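Local coordinates for protein S-adenosylmethionine-dependent methyltransferase (Clostridium acetobutylicum, PDB 1Y8C) that probably transfers a methyl group from S-adenosylmethionine to an acceptor that has not been identified, at residues Thr48-Glu53 / Glu76-Ser81; Leu152-Phe157 / Glu169-Asp174. One frame throughout, in Å; residues are numbered along the deposited sequence.

Contact 1 (Thr48-Glu53 / Glu76-Ser81)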
ATOM      1  N   THR A  48       6.158  -7.462   2.412  1.00 58.06           N
ATOM      2  CA  THR A  48       7.423  -8.198   2.338  1.00 59.06           C
ATOM      3  C   THR A  48       8.535  -7.345   1.734  1.00 59.10           C
ATOM      4  O   THR A  48       9.534  -7.875   1.269  1.00 60.04           O
ATOM      5  CB  THR A  48       7.300  -9.474   1.492  1.00 59.31           C
ATOM      6  OG1 THR A  48       6.891  -9.119   0.165  1.00 60.51           O
ATOM      7  CG2 THR A  48       6.299 -10.423   2.120  1.00 59.15           C
ATOM      8  N   GLY A  49       8.339  -6.031   1.721  1.00 58.58           N
ATOM      9  CA  GLY A  49       9.351  -5.124   1.223  1.00 60.07           C
ATOM     10  C   GLY A  49       9.592  -5.031  -0.267  1.00 61.71           C
ATOM     11  O   GLY A  49      10.695  -4.675  -0.686  1.00 62.08           O
ATOM     12  N   ASN A  50       8.577  -5.318  -1.074  1.00 63.01           N
ATOM     13  CA  ASN A  50       8.739  -5.256  -2.523  1.00 63.51           C
ATOM     14  C   ASN A  50       8.875  -3.845  -3.052  1.00 63.07           C
ATOM     15  O   ASN A  50       9.384  -3.624  -4.142  1.00 64.53           O
ATOM     16  CB  ASN A  50       7.577  -5.968  -3.214  1.00 64.43           C
ATOM     17  CG  ASN A  50       7.704  -7.467  -3.129  1.00 66.02           C
ATOM     18  OD1 ASN A  50       8.813  -7.995  -3.187  1.00 65.67           O
ATOM     19  ND2 ASN A  50       6.581  -8.165  -3.006  1.00 67.83           N
ATOM     20  N   LEU A  51       8.436  -2.883  -2.264  1.00 63.64           N
ATOM     21  CA  LEU A  51       8.511  -1.500  -2.678  1.00 62.54           C
ATOM     22  C   LEU A  51       9.643  -0.834  -1.897  1.00 61.97           C
ATOM     23  O   LEU A  51      10.319   0.066  -2.390  1.00 61.95           O
ATOM     24  CB  LEU A  51       7.171  -0.842  -2.381  1.00 63.41           C
ATOM     25  CG  LEU A  51       6.658   0.298  -3.245  1.00 65.66           C
ATOM     26  CD1 LEU A  51       5.144   0.244  -3.256  1.00 66.31           C
ATOM     27  CD2 LEU A  51       7.147   1.622  -2.724  1.00 64.92           C
ATOM     28  N   THR A  52       9.859  -1.309  -0.677  1.00 61.44           N
ATOM     29  CA  THR A  52      10.893  -0.764   0.191  1.00 61.22           C
ATOM     30  C   THR A  52      12.292  -0.979  -0.378  1.00 61.73           C
ATOM     31  O   THR A  52      13.138  -0.078  -0.322  1.00 61.24           O
ATOM     32  CB  THR A  52      10.831  -1.412   1.585  1.00 61.37           C
ATOM     33  OG1 THR A  52       9.462  -1.649   1.936  1.00 63.16           O
ATOM     34  CG2 THR A  52      11.458  -0.497   2.619  1.00 59.93           C
ATOM     35  N   GLU A  53      12.539  -2.170  -0.920  1.00 61.59           N
ATOM     36  CA  GLU A  53      13.850  -2.490  -1.480  1.00 62.10           C
ATOM     37  C   GLU A  53      14.212  -1.587  -2.660  1.00 62.16           C
ATOM     38  O   GLU A  53      15.376  -1.473  -3.014  1.00 63.17           O
ATOM     39  CB  GLU A  53      13.907  -3.953  -1.920  1.00 63.27           C
ATOM     40  CG  GLU A  53      12.967  -4.277  -3.056  1.00 66.33           C
ATOM     41  CD  GLU A  53      13.074  -5.708  -3.537  1.00 68.78           C
ATOM     42  OE1 GLU A  53      12.144  -6.154  -4.246  1.00 72.72           O
ATOM     43  OE2 GLU A  53      14.077  -6.388  -3.224  1.00 68.32           O
ATOM     44  N   GLU A  76      12.710  -8.579   6.192  1.00 64.51           N
ATOM     45  CA  GLU A  76      14.003  -8.532   6.863  1.00 65.11           C
ATOM     46  C   GLU A  76      15.022  -9.434   6.174  1.00 67.39           C
ATOM     47  O   GLU A  76      16.173  -9.041   5.971  1.00 68.86           O
ATOM     48  CB  GLU A  76      13.866  -8.946   8.323  1.00 63.66           C
ATOM     49  CG  GLU A  76      15.172  -8.899   9.090  1.00 63.24           C
ATOM     50  CD  GLU A  76      14.970  -9.064  10.581  1.00 65.16           C
ATOM     51  OE1 GLU A  76      14.572 -10.175  11.017  1.00 62.45           O
ATOM     52  OE2 GLU A  76      15.207  -8.071  11.317  1.00 64.25           O
ATOM     53  N   ASN A  77      14.611 -10.643   5.814  1.00 67.41           N
ATOM     54  CA  ASN A  77      15.530 -11.548   5.142  1.00 69.78           C
ATOM     55  C   ASN A  77      15.937 -10.971   3.795  1.00 70.49           C
ATOM     56  O   ASN A  77      17.102 -11.058   3.390  1.00 71.21           O
ATOM     57  CB  ASN A  77      14.881 -12.908   4.962  1.00 71.12           C
ATOM     58  CG  ASN A  77      14.488 -13.523   6.281  1.00 73.86           C
ATOM     59  OD1 ASN A  77      15.278 -13.532   7.234  1.00 74.82           O
ATOM     60  ND2 ASN A  77      13.263 -14.039   6.354  1.00 74.72           N
ATOM     61  N   LYS A  78      14.970 -10.376   3.110  1.00 68.92           N
ATOM     62  CA  LYS A  78      15.216  -9.760   1.821  1.00 66.82           C
ATOM     63  C   LYS A  78      16.191  -8.603   2.000  1.00 67.80           C
ATOM     64  O   LYS A  78      17.240  -8.560   1.366  1.00 68.79           O
ATOM     65  CB  LYS A  78      13.897  -9.264   1.240  1.00 65.94           C
ATOM     66  CG  LYS A  78      14.024  -8.465  -0.043  1.00 66.19           C
ATOM     67  CD  LYS A  78      12.648  -8.113  -0.592  1.00 63.48           C
ATOM     68  CE  LYS A  78      11.819  -9.360  -0.828  1.00 61.84           C
ATOM     69  NZ  LYS A  78      10.486  -8.976  -1.333  1.00 63.88           N
ATOM     70  N   PHE A  79      15.851  -7.664   2.871  1.00 67.81           N
ATOM     71  CA  PHE A  79      16.730  -6.529   3.103  1.00 69.97           C
ATOM     72  C   PHE A  79      18.153  -6.989   3.405  1.00 70.82           C
ATOM     73  O   PHE A  79      19.114  -6.457   2.860  1.00 71.39           O
ATOM     74  CB  PHE A  79      16.192  -5.683   4.252  1.00 66.81           C
ATOM     75  CG  PHE A  79      14.832  -5.107   3.986  1.00 67.75           C
ATOM     76  CD1 PHE A  79      13.984  -4.786   5.041  1.00 66.64           C
ATOM     77  CD2 PHE A  79      14.406  -4.862   2.680  1.00 66.28           C
ATOM     78  CE1 PHE A  79      12.736  -4.226   4.808  1.00 64.59           C
ATOM     79  CE2 PHE A  79      13.160  -4.303   2.436  1.00 65.13           C
ATOM     80  CZ  PHE A  79      12.323  -3.983   3.500  1.00 66.02           C
ATOM     81  N   ARG A  80      18.282  -7.989   4.265  1.00 73.28           N
ATOM     82  CA  ARG A  80      19.589  -8.509   4.633  1.00 74.54           C
ATOM     83  C   ARG A  80      20.380  -9.066   3.454  1.00 74.76           C
ATOM     84  O   ARG A  80      21.562  -8.771   3.306  1.00 74.35           O
ATOM     85  CB  ARG A  80      19.436  -9.583   5.711  1.00 76.55           C
ATOM     86  CG  ARG A  80      19.237  -9.016   7.104  1.00 78.63           C
ATOM     87  CD  ARG A  80      18.800 -10.088   8.094  1.00 79.97           C
ATOM     88  NE  ARG A  80      18.866  -9.597   9.467  1.00 82.74           N
ATOM     89  CZ  ARG A  80      18.337 -10.221  10.517  1.00 83.64           C
ATOM     90  NH1 ARG A  80      17.690 -11.370  10.353  1.00 82.90           N
ATOM     91  NH2 ARG A  80      18.462  -9.696  11.734  1.00 82.78           N
ATOM     92  N   SER A  81      19.735  -9.866   2.615  1.00 74.57           N
ATOM     93  CA  SER A  81      20.425 -10.446   1.471  1.00 75.87           C
ATOM     94  C   SER A  81      20.849  -9.378   0.467  1.00 77.09           C
ATOM     95  O   SER A  81      21.610  -9.655  -0.459  1.00 77.86           O
ATOM     96  CB  SER A  81      19.537 -11.474   0.775  1.00 75.89           C
ATOM     97  OG  SER A  81      18.542 -10.841   0.000  1.00 76.64           O
TER
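Lys78 reaches from helix 69-81 into the turn at 48-53, and its ammonium supplies the polar part of the contact. NZ donates a hydrogen bond of 3.0 Å to the carbonyl O of Thr48, approaching from above the carbonyl plane, 41° out of it, and is also hydrogen-bonded to OD1 of Asn4 in helix 3-15. Asn50 OD1 lies 2.7 Å from the same NZ. With CG anti to the backbone N (chi1 174°) the chain heads for the turn, and a bend at chi3 sets the ammonium among these oxygens. Lysine suits the place: a long arm with several N-H groups.

Charge adds a looser element. Glu53 crosses the lysine chain at about a right angle, its OE2 3.5 Å from Lys78 CD; OE1 stays 4.4 Å from NZ, too far for a salt bridge, though the opposite charges should still attract weakly.

The nonpolar part belongs to Phe79, whose ring meets the turn through its far end. CZ touches Thr52 CB at 3.5 Å and Gly49 CA at 3.9 Å. Gly49 has a positive phi (74°), easily adopted by glycine, and its bare CA lets the ring come close. Thr52 turns its methyl CG2 to the ring, while OG1 hydrogen-bonds Asp43 near the C-terminal end of strand 40-44.

This turn belongs to the glycine-rich loop after the first strand of the Rossmann-like fold, which in relatives lines the S-adenosylmethionine site. The lysine's bonds to Thr48 O and Asn4 OD1, with the ring against glycine, tie helix 69-81 to the loop and would probably limit its movement.

Contact 2 (Leu152-Phe157 / Glu169-Asp174)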
ATOM      1  N   LEU A 152     -15.320  -4.819  -8.837  1.00 59.78           N
ATOM      2  CA  LEU A 152     -15.245  -5.968  -7.939  1.00 59.70           C
ATOM      3  C   LEU A 152     -16.659  -6.389  -7.553  1.00 60.27           C
ATOM      4  O   LEU A 152     -17.082  -7.504  -7.854  1.00 61.47           O
ATOM      5  CB  LEU A 152     -14.456  -5.649  -6.672  1.00 57.87           C
ATOM      6  CG  LEU A 152     -12.932  -5.644  -6.743  1.00 58.36           C
ATOM      7  CD1 LEU A 152     -12.397  -5.545  -5.332  1.00 58.69           C
ATOM      8  CD2 LEU A 152     -12.420  -6.917  -7.388  1.00 60.44           C
ATOM      9  N   GLY A 153     -17.383  -5.488  -6.893  1.00 60.67           N
ATOM     10  CA  GLY A 153     -18.742  -5.779  -6.473  1.00 61.73           C
ATOM     11  C   GLY A 153     -18.935  -7.154  -5.862  1.00 63.00           C
ATOM     12  O   GLY A 153     -18.273  -7.497  -4.883  1.00 62.84           O
ATOM     13  N   ASN A 154     -19.847  -7.935  -6.449  1.00 64.20           N
ATOM     14  CA  ASN A 154     -20.163  -9.294  -5.996  1.00 65.47           C
ATOM     15  C   ASN A 154     -19.889 -10.311  -7.117  1.00 67.32           C
ATOM     16  O   ASN A 154     -20.780 -11.062  -7.509  1.00 68.07           O
ATOM     17  CB  ASN A 154     -21.643  -9.388  -5.602  1.00 64.46           C
ATOM     18  CG  ASN A 154     -22.036  -8.383  -4.530  1.00 65.24           C
ATOM     19  OD1 ASN A 154     -21.773  -8.578  -3.341  1.00 64.41           O
ATOM     20  ND2 ASN A 154     -22.669  -7.294  -4.952  1.00 65.83           N
ATOM     21  N   ASN A 155     -18.662 -10.334  -7.632  1.00 70.19           N
ATOM     22  CA  ASN A 155     -18.287 -11.256  -8.708  1.00 71.71           C
ATOM     23  C   ASN A 155     -17.355 -12.374  -8.234  1.00 72.27           C
ATOM     24  O   ASN A 155     -16.207 -12.121  -7.870  1.00 75.53           O
ATOM     25  CB  ASN A 155     -17.586 -10.497  -9.846  1.00 71.83           C
ATOM     26  CG  ASN A 155     -18.504  -9.516 -10.568  1.00 73.91           C
ATOM     27  OD1 ASN A 155     -19.567  -9.894 -11.072  1.00 75.26           O
ATOM     28  ND2 ASN A 155     -18.084  -8.253 -10.641  1.00 72.17           N
ATOM     29  N   ASP A 156     -17.838 -13.609  -8.243  1.00 71.36           N
ATOM     30  CA  ASP A 156     -17.005 -14.740  -7.853  1.00 69.36           C
ATOM     31  C   ASP A 156     -16.214 -15.152  -9.109  1.00 67.33           C
ATOM     32  O   ASP A 156     -16.741 -15.103 -10.218  1.00 68.27           O
ATOM     33  CB  ASP A 156     -17.890 -15.883  -7.315  1.00 72.46           C
ATOM     34  CG  ASP A 156     -18.797 -16.499  -8.380  1.00 75.21           C
ATOM     35  OD1 ASP A 156     -19.409 -15.743  -9.184  1.00 75.74           O
ATOM     36  OD2 ASP A 156     -18.909 -17.753  -8.390  1.00 75.99           O
ATOM     37  N   PHE A 157     -14.955 -15.548  -8.946  1.00 64.31           N
ATOM     38  CA  PHE A 157     -14.129 -15.911 -10.094  1.00 62.52           C
ATOM     39  C   PHE A 157     -13.162 -17.059  -9.807  1.00 62.31           C
ATOM     40  O   PHE A 157     -12.608 -17.163  -8.707  1.00 62.30           O
ATOM     41  CB  PHE A 157     -13.341 -14.672 -10.546  1.00 61.24           C
ATOM     42  CG  PHE A 157     -12.502 -14.879 -11.777  1.00 59.79           C
ATOM     43  CD1 PHE A 157     -13.098 -15.050 -13.020  1.00 60.01           C
ATOM     44  CD2 PHE A 157     -11.110 -14.906 -11.692  1.00 60.05           C
ATOM     45  CE1 PHE A 157     -12.322 -15.240 -14.163  1.00 59.55           C
ATOM     46  CE2 PHE A 157     -10.320 -15.096 -12.830  1.00 58.02           C
ATOM     47  CZ  PHE A 157     -10.926 -15.265 -14.064  1.00 59.58           C
ATOM     48  N   GLU A 169     -14.121 -14.921  -4.146  1.00 55.30           N
ATOM     49  CA  GLU A 169     -15.508 -14.482  -4.041  1.00 57.49           C
ATOM     50  C   GLU A 169     -15.582 -13.070  -3.442  1.00 57.70           C
ATOM     51  O   GLU A 169     -15.001 -12.798  -2.393  1.00 56.69           O
ATOM     52  CB  GLU A 169     -16.315 -15.444  -3.165  1.00 61.64           C
ATOM     53  CG  GLU A 169     -17.751 -15.637  -3.632  1.00 65.88           C
ATOM     54  CD  GLU A 169     -18.724 -15.920  -2.498  1.00 67.73           C
ATOM     55  OE1 GLU A 169     -18.465 -16.844  -1.700  1.00 68.39           O
ATOM     56  OE2 GLU A 169     -19.754 -15.217  -2.414  1.00 68.55           O
ATOM     57  N   ASN A 170     -16.294 -12.177  -4.122  1.00 56.92           N
ATOM     58  CA  ASN A 170     -16.438 -10.809  -3.663  1.00 58.13           C
ATOM     59  C   ASN A 170     -17.831 -10.542  -3.143  1.00 59.04           C
ATOM     60  O   ASN A 170     -18.820 -10.945  -3.746  1.00 60.29           O
ATOM     61  CB  ASN A 170     -16.134  -9.827  -4.798  1.00 56.49           C
ATOM     62  CG  ASN A 170     -14.647  -9.561  -4.962  1.00 57.69           C
ATOM     63  OD1 ASN A 170     -14.134  -9.519  -6.083  1.00 59.40           O
ATOM     64  ND2 ASN A 170     -13.948  -9.362  -3.850  1.00 53.60           N
ATOM     65  N   GLN A 171     -17.906  -9.863  -2.011  1.00 60.73           N
ATOM     66  CA  GLN A 171     -19.184  -9.516  -1.418  1.00 62.37           C
ATOM     67  C   GLN A 171     -19.139  -8.016  -1.160  1.00 62.54           C
ATOM     68  O   GLN A 171     -18.331  -7.541  -0.363  1.00 62.74           O
ATOM     69  CB  GLN A 171     -19.377 -10.310  -0.119  1.00 65.83           C
ATOM     70  CG  GLN A 171     -20.205  -9.624   0.963  1.00 70.60           C
ATOM     71  CD  GLN A 171     -21.613  -9.279   0.518  1.00 75.22           C
ATOM     72  OE1 GLN A 171     -22.307  -8.504   1.181  1.00 77.00           O
ATOM     73  NE2 GLN A 171     -22.049  -9.857  -0.598  1.00 77.89           N
ATOM     74  N   PHE A 172     -19.971  -7.263  -1.869  1.00 62.83           N
ATOM     75  CA  PHE A 172     -20.010  -5.819  -1.682  1.00 65.62           C
ATOM     76  C   PHE A 172     -21.296  -5.426  -0.993  1.00 66.43           C
ATOM     77  O   PHE A 172     -22.382  -5.849  -1.397  1.00 65.99           O
ATOM     78  CB  PHE A 172     -19.909  -5.066  -3.010  1.00 65.70           C
ATOM     79  CG  PHE A 172     -19.900  -3.567  -2.844  1.00 66.98           C
ATOM     80  CD1 PHE A 172     -18.886  -2.941  -2.118  1.00 67.75           C
ATOM     81  CD2 PHE A 172     -20.888  -2.781  -3.421  1.00 67.54           C
ATOM     82  CE1 PHE A 172     -18.863  -1.558  -1.952  1.00 66.51           C
ATOM     83  CE2 PHE A 172     -20.877  -1.393  -3.261  1.00 67.88           C
ATOM     84  CZ  PHE A 172     -19.857  -0.780  -2.533  1.00 68.43           C
ATOM     85  N   GLU A 173     -21.166  -4.590   0.034  1.00 68.25           N
ATOM     86  CA  GLU A 173     -22.313  -4.155   0.816  1.00 69.87           C
ATOM     87  C   GLU A 173     -22.030  -2.920   1.671  1.00 69.68           C
ATOM     88  O   GLU A 173     -21.068  -2.889   2.439  1.00 68.88           O
ATOM     89  CB  GLU A 173     -22.748  -5.319   1.705  1.00 71.95           C
ATOM     90  CG  GLU A 173     -23.516  -4.950   2.947  1.00 76.96           C
ATOM     91  CD  GLU A 173     -23.856  -6.171   3.780  1.00 80.09           C
ATOM     92  OE1 GLU A 173     -22.929  -6.948   4.100  1.00 81.60           O
ATOM     93  OE2 GLU A 173     -25.044  -6.362   4.114  1.00 83.15           O
ATOM     94  N   ASP A 174     -22.865  -1.897   1.521  1.00 69.95           N
ATOM     95  CA  ASP A 174     -22.718  -0.686   2.313  1.00 70.25           C
ATOM     96  C   ASP A 174     -21.280  -0.166   2.265  1.00 68.67           C
ATOM     97  O   ASP A 174     -20.589  -0.092   3.283  1.00 67.12           O
ATOM     98  CB  ASP A 174     -23.148  -0.992   3.758  1.00 75.61           C
ATOM     99  CG  ASP A 174     -23.128   0.231   4.665  1.00 79.87           C
ATOM    100  OD1 ASP A 174     -23.620   1.308   4.249  1.00 81.78           O
ATOM    101  OD2 ASP A 174     -22.634   0.098   5.808  1.00 81.45           O
TER
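Asn154 leans across strand 164-173 and meets it from backbone to amide. Its CA makes a C-H...O contact with Asn170 O at 3.1 Å, the angle at the hydrogen being 149°, and CB keeps near that same oxygen at 3.7 Å. CG is anti to the carbonyl carbon and beside the backbone N (chi1 -57°), which brings OD1 over Phe172 N. There the one hydrogen bond across the contact forms, 2.7 Å long and nearly straight at 166°, although the donor stands above the amide plane. Gln171, side by side with Asn154, puts NE2 3.0 Å from OD1, badly angled for a hydrogen bond. ND2 lies 3.8 Å from Phe172 O.

A short, carbonyl-bearing side chain suits this role, because 152-157 is the irregular link from helix 145-152 to strand 157-161, an edge strand of a four-stranded antiparallel sheet. Here an asparagine oxygen serves the strand N-H in place of a neighbouring strand's carbonyl. Gly153 leaves the helix with positive phi, which glycine adopts with little strain, and its O packs 3.2 Å from Asn170 CB. Farther along, Asp156 CB rests on Glu169 CG at 3.7 Å, while Phe157 enters its strand through backbone bonding with Trp168.

In the fold
Contact 1 is the buried one, within the Rossmann-like domain, whereas contact 2 is partly buried, with several exposed residues, on the smaller antiparallel sheet. They share no helix or strand: the first joins the turn after strand 40-44 to helix 69-81, the second a post-helix loop to strand 164-173. Their centres lie 32 Å apart, on opposite sides of the chain's centre. The chemistry follows the place. At the buried contact, a partly exposed lysine and a buried aromatic ring meet a turn; at the sheet margin, a neutral amide bonds to strand backbone alongside backbone and methylene contacts, covering more surface (393 against 270 Å²). Each contact uses a positive-phi glycine.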